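Local coordinates for protein malonate decarboxylase subunit alpha (Acinetobacter baumannii ATCC 17978, PDB 6MPR) that probably transfers the acyl carrier protein from its acetyl thioester to malonate, as the transferase subunit of a malonate decarboxylase that yields acetate and carbon dioxide, at residues 71-82 against 99-110. Sequence-based numbering, arbitrary orientation.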
loop_
_atom_site.group_PDB
_atom_site.type_symbol
_atom_site.label_atom_id
_atom_site.label_comp_id
_atom_site.label_asym_id
_atom_site.label_seq_id
_atom_site.Cartn_x
_atom_site.Cartn_y
_atom_site.Cartn_z
ATOM N N GLN A 71 -22.003 -6.079 -1.207
ATOM C CA GLN A 71 -22.593 -5.662 0.064
ATOM C C GLN A 71 -23.065 -6.886 0.832
ATOM O O GLN A 71 -23.827 -7.708 0.301
ATOM C CB GLN A 71 -23.796 -4.712 -0.103
ATOM C CG GLN A 71 -23.569 -3.514 -1.033
ATOM C CD GLN A 71 -22.466 -2.612 -0.521
ATOM O OE1 GLN A 71 -22.408 -2.302 0.682
ATOM N NE2 GLN A 71 -21.572 -2.202 -1.417
ATOM N N ALA A 72 -22.638 -6.990 2.087
ATOM C CA ALA A 72 -23.183 -8.004 2.985
ATOM C C ALA A 72 -24.545 -7.509 3.478
ATOM O O ALA A 72 -24.747 -7.156 4.644
ATOM C CB ALA A 72 -22.221 -8.261 4.133
ATOM N N ASP A 73 -25.497 -7.456 2.552
ATOM C CA ASP A 73 -26.727 -6.722 2.856
ATOM C C ASP A 73 -27.665 -7.488 3.781
ATOM O O ASP A 73 -28.471 -6.866 4.483
ATOM C CB ASP A 73 -27.454 -6.329 1.568
ATOM C CG ASP A 73 -28.014 -7.514 0.810
ATOM O OD1 ASP A 73 -27.223 -8.352 0.299
ATOM O OD2 ASP A 73 -29.258 -7.619 0.734
ATOM N N PHE A 74 -27.578 -8.817 3.808
ATOM C CA PHE A 74 -28.317 -9.562 4.824
ATOM C C PHE A 74 -27.815 -9.209 6.219
ATOM O O PHE A 74 -28.616 -8.964 7.134
ATOM C CB PHE A 74 -28.196 -11.060 4.550
ATOM C CG PHE A 74 -28.841 -11.931 5.579
ATOM C CD1 PHE A 74 -30.211 -11.885 5.794
ATOM C CD2 PHE A 74 -28.081 -12.818 6.310
ATOM C CE1 PHE A 74 -30.811 -12.719 6.737
ATOM C CE2 PHE A 74 -28.666 -13.637 7.259
ATOM C CZ PHE A 74 -30.033 -13.589 7.466
ATOM N N LEU A 75 -26.496 -9.134 6.394
ATOM C CA LEU A 75 -25.962 -8.785 7.713
ATOM C C LEU A 75 -26.268 -7.336 8.073
ATOM O O LEU A 75 -26.614 -7.045 9.222
ATOM C CB LEU A 75 -24.450 -9.047 7.775
ATOM C CG LEU A 75 -24.009 -10.504 7.619
ATOM C CD1 LEU A 75 -22.468 -10.644 7.713
ATOM C CD2 LEU A 75 -24.714 -11.401 8.626
ATOM N N SER A 76 -26.164 -6.414 7.107
ATOM C CA SER A 76 -26.449 -5.015 7.418
ATOM C C SER A 76 -27.934 -4.798 7.697
ATOM O O SER A 76 -28.280 -4.079 8.640
ATOM C CB SER A 76 -25.949 -4.093 6.300
ATOM O OG SER A 76 -26.527 -4.412 5.044
ATOM N N ARG A 77 -28.829 -5.421 6.914
ATOM C CA ARG A 77 -30.259 -5.306 7.204
ATOM C C ARG A 77 -30.582 -5.912 8.563
ATOM O O ARG A 77 -31.419 -5.381 9.310
ATOM C CB ARG A 77 -31.098 -5.980 6.109
ATOM C CG ARG A 77 -31.153 -5.214 4.785
ATOM C CD ARG A 77 -32.059 -5.907 3.752
ATOM N NE ARG A 77 -31.367 -6.968 3.010
ATOM C CZ ARG A 77 -31.606 -8.270 3.178
ATOM N NH1 ARG A 77 -32.515 -8.676 4.057
ATOM N NH2 ARG A 77 -30.944 -9.175 2.465
ATOM N N SER A 78 -29.917 -7.022 8.906
ATOM C CA SER A 78 -30.167 -7.666 10.192
ATOM C C SER A 78 -29.639 -6.812 11.335
ATOM O O SER A 78 -30.323 -6.624 12.347
ATOM C CB SER A 78 -29.536 -9.068 10.225
ATOM O OG SER A 78 -30.110 -9.956 9.265
ATOM N N LEU A 79 -28.423 -6.275 11.190
ATOM C CA LEU A 79 -27.870 -5.424 12.241
ATOM C C LEU A 79 -28.793 -4.244 12.540
ATOM O O LEU A 79 -28.999 -3.886 13.707
ATOM C CB LEU A 79 -26.477 -4.936 11.829
ATOM C CG LEU A 79 -25.716 -4.115 12.871
ATOM C CD1 LEU A 79 -25.427 -4.963 14.098
ATOM C CD2 LEU A 79 -24.418 -3.587 12.278
ATOM N N ALA A 80 -29.392 -3.657 11.503
ATOM C CA ALA A 80 -30.315 -2.542 11.692
ATOM C C ALA A 80 -31.621 -2.947 12.364
ATOM O O ALA A 80 -32.393 -2.058 12.732
ATOM C CB ALA A 80 -30.610 -1.878 10.343
ATOM N N GLN A 81 -31.891 -4.251 12.527
ATOM C CA GLN A 81 -33.072 -4.741 13.232
ATOM C C GLN A 81 -32.779 -5.183 14.664
ATOM O O GLN A 81 -33.701 -5.629 15.361
ATOM C CB GLN A 81 -33.705 -5.903 12.462
ATOM C CG GLN A 81 -34.188 -5.525 11.076
ATOM C CD GLN A 81 -35.218 -4.408 11.114
ATOM O OE1 GLN A 81 -36.166 -4.448 11.902
ATOM N NE2 GLN A 81 -35.030 -3.395 10.268
ATOM N N THR A 82 -31.537 -5.060 15.126
ATOM C CA THR A 82 -31.230 -5.426 16.504
ATOM C C THR A 82 -31.789 -4.389 17.475
ATOM O O THR A 82 -32.159 -3.269 17.103
ATOM C CB THR A 82 -29.715 -5.582 16.705
ATOM O OG1 THR A 82 -29.048 -4.356 16.365
ATOM C CG2 THR A 82 -29.165 -6.715 15.846
ATOM N N ARG A 99 -25.717 1.488 1.196
ATOM C CA ARG A 99 -27.027 0.933 1.521
ATOM C C ARG A 99 -27.775 1.858 2.476
ATOM O O ARG A 99 -27.177 2.490 3.345
ATOM C CB ARG A 99 -26.886 -0.459 2.154
ATOM C CG ARG A 99 -26.114 -1.510 1.334
ATOM C CD ARG A 99 -27.013 -2.292 0.365
ATOM N NE ARG A 99 -28.210 -2.800 1.024
ATOM C CZ ARG A 99 -29.283 -3.276 0.391
ATOM N NH1 ARG A 99 -29.307 -3.345 -0.936
ATOM N NH2 ARG A 99 -30.337 -3.690 1.091
ATOM N N SER A 100 -29.098 1.942 2.305
ATOM C CA SER A 100 -29.907 2.767 3.196
ATOM C C SER A 100 -29.800 2.310 4.651
ATOM O O SER A 100 -29.750 3.140 5.566
ATOM C CB SER A 100 -31.367 2.745 2.746
ATOM O OG SER A 100 -31.898 1.436 2.818
ATOM N N GLU A 101 -29.787 0.996 4.894
ATOM C CA GLU A 101 -29.717 0.540 6.279
ATOM C C GLU A 101 -28.381 0.886 6.938
ATOM O O GLU A 101 -28.307 0.903 8.170
ATOM C CB GLU A 101 -30.001 -0.967 6.372
ATOM C CG GLU A 101 -28.903 -1.902 5.828
ATOM C CD GLU A 101 -29.060 -2.219 4.345
ATOM O OE1 GLU A 101 -28.314 -3.096 3.837
ATOM O OE2 GLU A 101 -29.931 -1.597 3.691
ATOM N N HIS A 102 -27.330 1.178 6.160
ATOM C CA HIS A 102 -26.083 1.631 6.774
ATOM C C HIS A 102 -26.319 2.891 7.585
ATOM O O HIS A 102 -25.902 2.995 8.743
ATOM C CB HIS A 102 -25.017 1.902 5.718
ATOM C CG HIS A 102 -24.584 0.689 4.975
ATOM N ND1 HIS A 102 -23.861 0.759 3.806
ATOM C CD2 HIS A 102 -24.761 -0.627 5.232
ATOM C CE1 HIS A 102 -23.622 -0.463 3.364
ATOM N NE2 HIS A 102 -24.150 -1.322 4.215
ATOM N N LEU A 103 -26.999 3.864 6.987
ATOM C CA LEU A 103 -27.258 5.101 7.697
ATOM C C LEU A 103 -28.403 4.945 8.689
ATOM O O LEU A 103 -28.431 5.657 9.700
ATOM C CB LEU A 103 -27.500 6.218 6.681
ATOM C CG LEU A 103 -26.234 6.466 5.847
ATOM C CD1 LEU A 103 -26.422 7.559 4.811
ATOM C CD2 LEU A 103 -25.041 6.787 6.745
ATOM N N ASP A 104 -29.324 3.991 8.458
ATOM C CA ASP A 104 -30.362 3.713 9.449
ATOM C C ASP A 104 -29.762 3.327 10.804
ATOM O O ASP A 104 -30.370 3.594 11.850
ATOM C CB ASP A 104 -31.292 2.596 8.966
ATOM C CG ASP A 104 -32.097 2.969 7.711
ATOM O OD1 ASP A 104 -32.098 4.148 7.282
ATOM O OD2 ASP A 104 -32.732 2.052 7.143
ATOM N N LEU A 105 -28.570 2.715 10.812
ATOM C CA LEU A 105 -27.927 2.366 12.084
ATOM C C LEU A 105 -27.736 3.586 12.976
ATOM O O LEU A 105 -27.854 3.496 14.206
ATOM C CB LEU A 105 -26.571 1.706 11.836
ATOM C CG LEU A 105 -26.585 0.372 11.103
ATOM C CD1 LEU A 105 -25.169 -0.003 10.670
ATOM C CD2 LEU A 105 -27.215 -0.717 11.992
ATOM N N PHE A 106 -27.407 4.730 12.377
ATOM C CA PHE A 106 -27.178 5.933 13.169
ATOM C C PHE A 106 -28.486 6.589 13.564
ATOM O O PHE A 106 -28.654 6.995 14.719
ATOM C CB PHE A 106 -26.274 6.888 12.392
ATOM C CG PHE A 106 -24.927 6.282 12.071
ATOM C CD1 PHE A 106 -24.745 5.506 10.929
ATOM C CD2 PHE A 106 -23.858 6.455 12.931
ATOM C CE1 PHE A 106 -23.509 4.926 10.648
ATOM C CE2 PHE A 106 -22.630 5.886 12.663
ATOM C CZ PHE A 106 -22.451 5.116 11.507
ATOM N N GLU A 107 -29.433 6.672 12.631
ATOM C CA GLU A 107 -30.759 7.170 12.979
ATOM C C GLU A 107 -31.365 6.378 14.127
ATOM O O GLU A 107 -31.987 6.954 15.027
ATOM C CB GLU A 107 -31.663 7.114 11.754
ATOM C CG GLU A 107 -32.978 7.829 11.925
ATOM C CD GLU A 107 -33.757 7.866 10.634
ATOM O OE1 GLU A 107 -33.121 7.747 9.564
ATOM O OE2 GLU A 107 -34.998 8.004 10.686
ATOM N N LYS A 108 -31.176 5.058 14.131
ATOM C CA LYS A 108 -31.821 4.206 15.125
ATOM C C LYS A 108 -31.067 4.139 16.453
ATOM O O LYS A 108 -31.548 3.481 17.382
ATOM C CB LYS A 108 -31.996 2.787 14.564
ATOM C CG LYS A 108 -33.013 2.670 13.440
ATOM C CD LYS A 108 -33.114 1.253 12.905
ATOM C CE LYS A 108 -34.392 1.081 12.092
ATOM N NZ LYS A 108 -34.504 -0.279 11.512
ATOM N N GLY A 109 -29.905 4.775 16.572
ATOM C CA GLY A 109 -29.176 4.728 17.821
ATOM C C GLY A 109 -28.368 3.473 18.028
ATOM O O GLY A 109 -27.927 3.213 19.155
ATOM N N ILE A 110 -28.169 2.680 16.977
ATOM C CA ILE A 110 -27.343 1.483 17.079
ATOM C C ILE A 110 -25.869 1.840 16.926
ATOM O O ILE A 110 -25.022 1.399 17.711
ATOM C CB ILE A 110 -27.794 0.449 16.033
ATOM C CG1 ILE A 110 -29.214 -0.038 16.377
ATOM C CG2 ILE A 110 -26.778 -0.685 15.941
ATOM C CD1 ILE A 110 -29.925 -0.774 15.255
HETATM O O HOH W 1 -22.720 0.413 0.251
HETATM O O HOH W 2 -31.619 -5.885 0.050
HETATM O O HOH W 3 -24.085 -4.019 3.596
HETATM O O HOH W 4 -26.817 -1.740 8.416
#
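Helices 73-79 and 100-107 run side by side in nearly the same direction, their axes 24° apart and 8.8 Å at closest approach, with R77 level with E101 and A80 level with L105. They follow the neighbouring parallel strands 61-64 and 90-94, and lie on the same side of the sheet, as successive helices of a Rossmann-like β/α fold do. The carboxylate of E101 reaches across: OG of S76 donates a short 2.5 Å hydrogen bond to the anti lone pair of E101 OE1. With chi1 of 71° the E101 chain starts between its own backbone N and carbonyl carbon, then bends at chi2 toward R99, whose NE donates to the same OE1 at 2.8 Å, almost straight and near the guanidinium plane. CB of D73 sits over one face of that guanidinium, toward its rim, 3.6 Å from R99 NE, while D73 OD2 receives both NE and NH2 of R77 and its OD1 accepts from the backbone N of Y230. Water 2 ties D73 OD2 to R99 NH2, and R77 also pairs with D226. On the inner side, the edge of the H102 ring meets CB of S76, and water 3 joins H102 NE2 to S76 OG. Further along, CD2 of L105 rests on A80, 3.6 Å from its CA, and meets CG of L79 at 3.8 Å; M92 of strand 90-94 backs L105. At the far end the extended K108 chain lets NZ donate a 3.0 Å hydrogen bond to A80 O from above the carbonyl plane, and CD1 of I110 packs against L79 O. The contact thus passes from a charged network at the N-terminal ends through leucine packing to a lysine-carbonyl bond at the C-terminal end, and two donors on E101 OE1, one from R99, would be expected to favour an ionised carboxylate despite its burial.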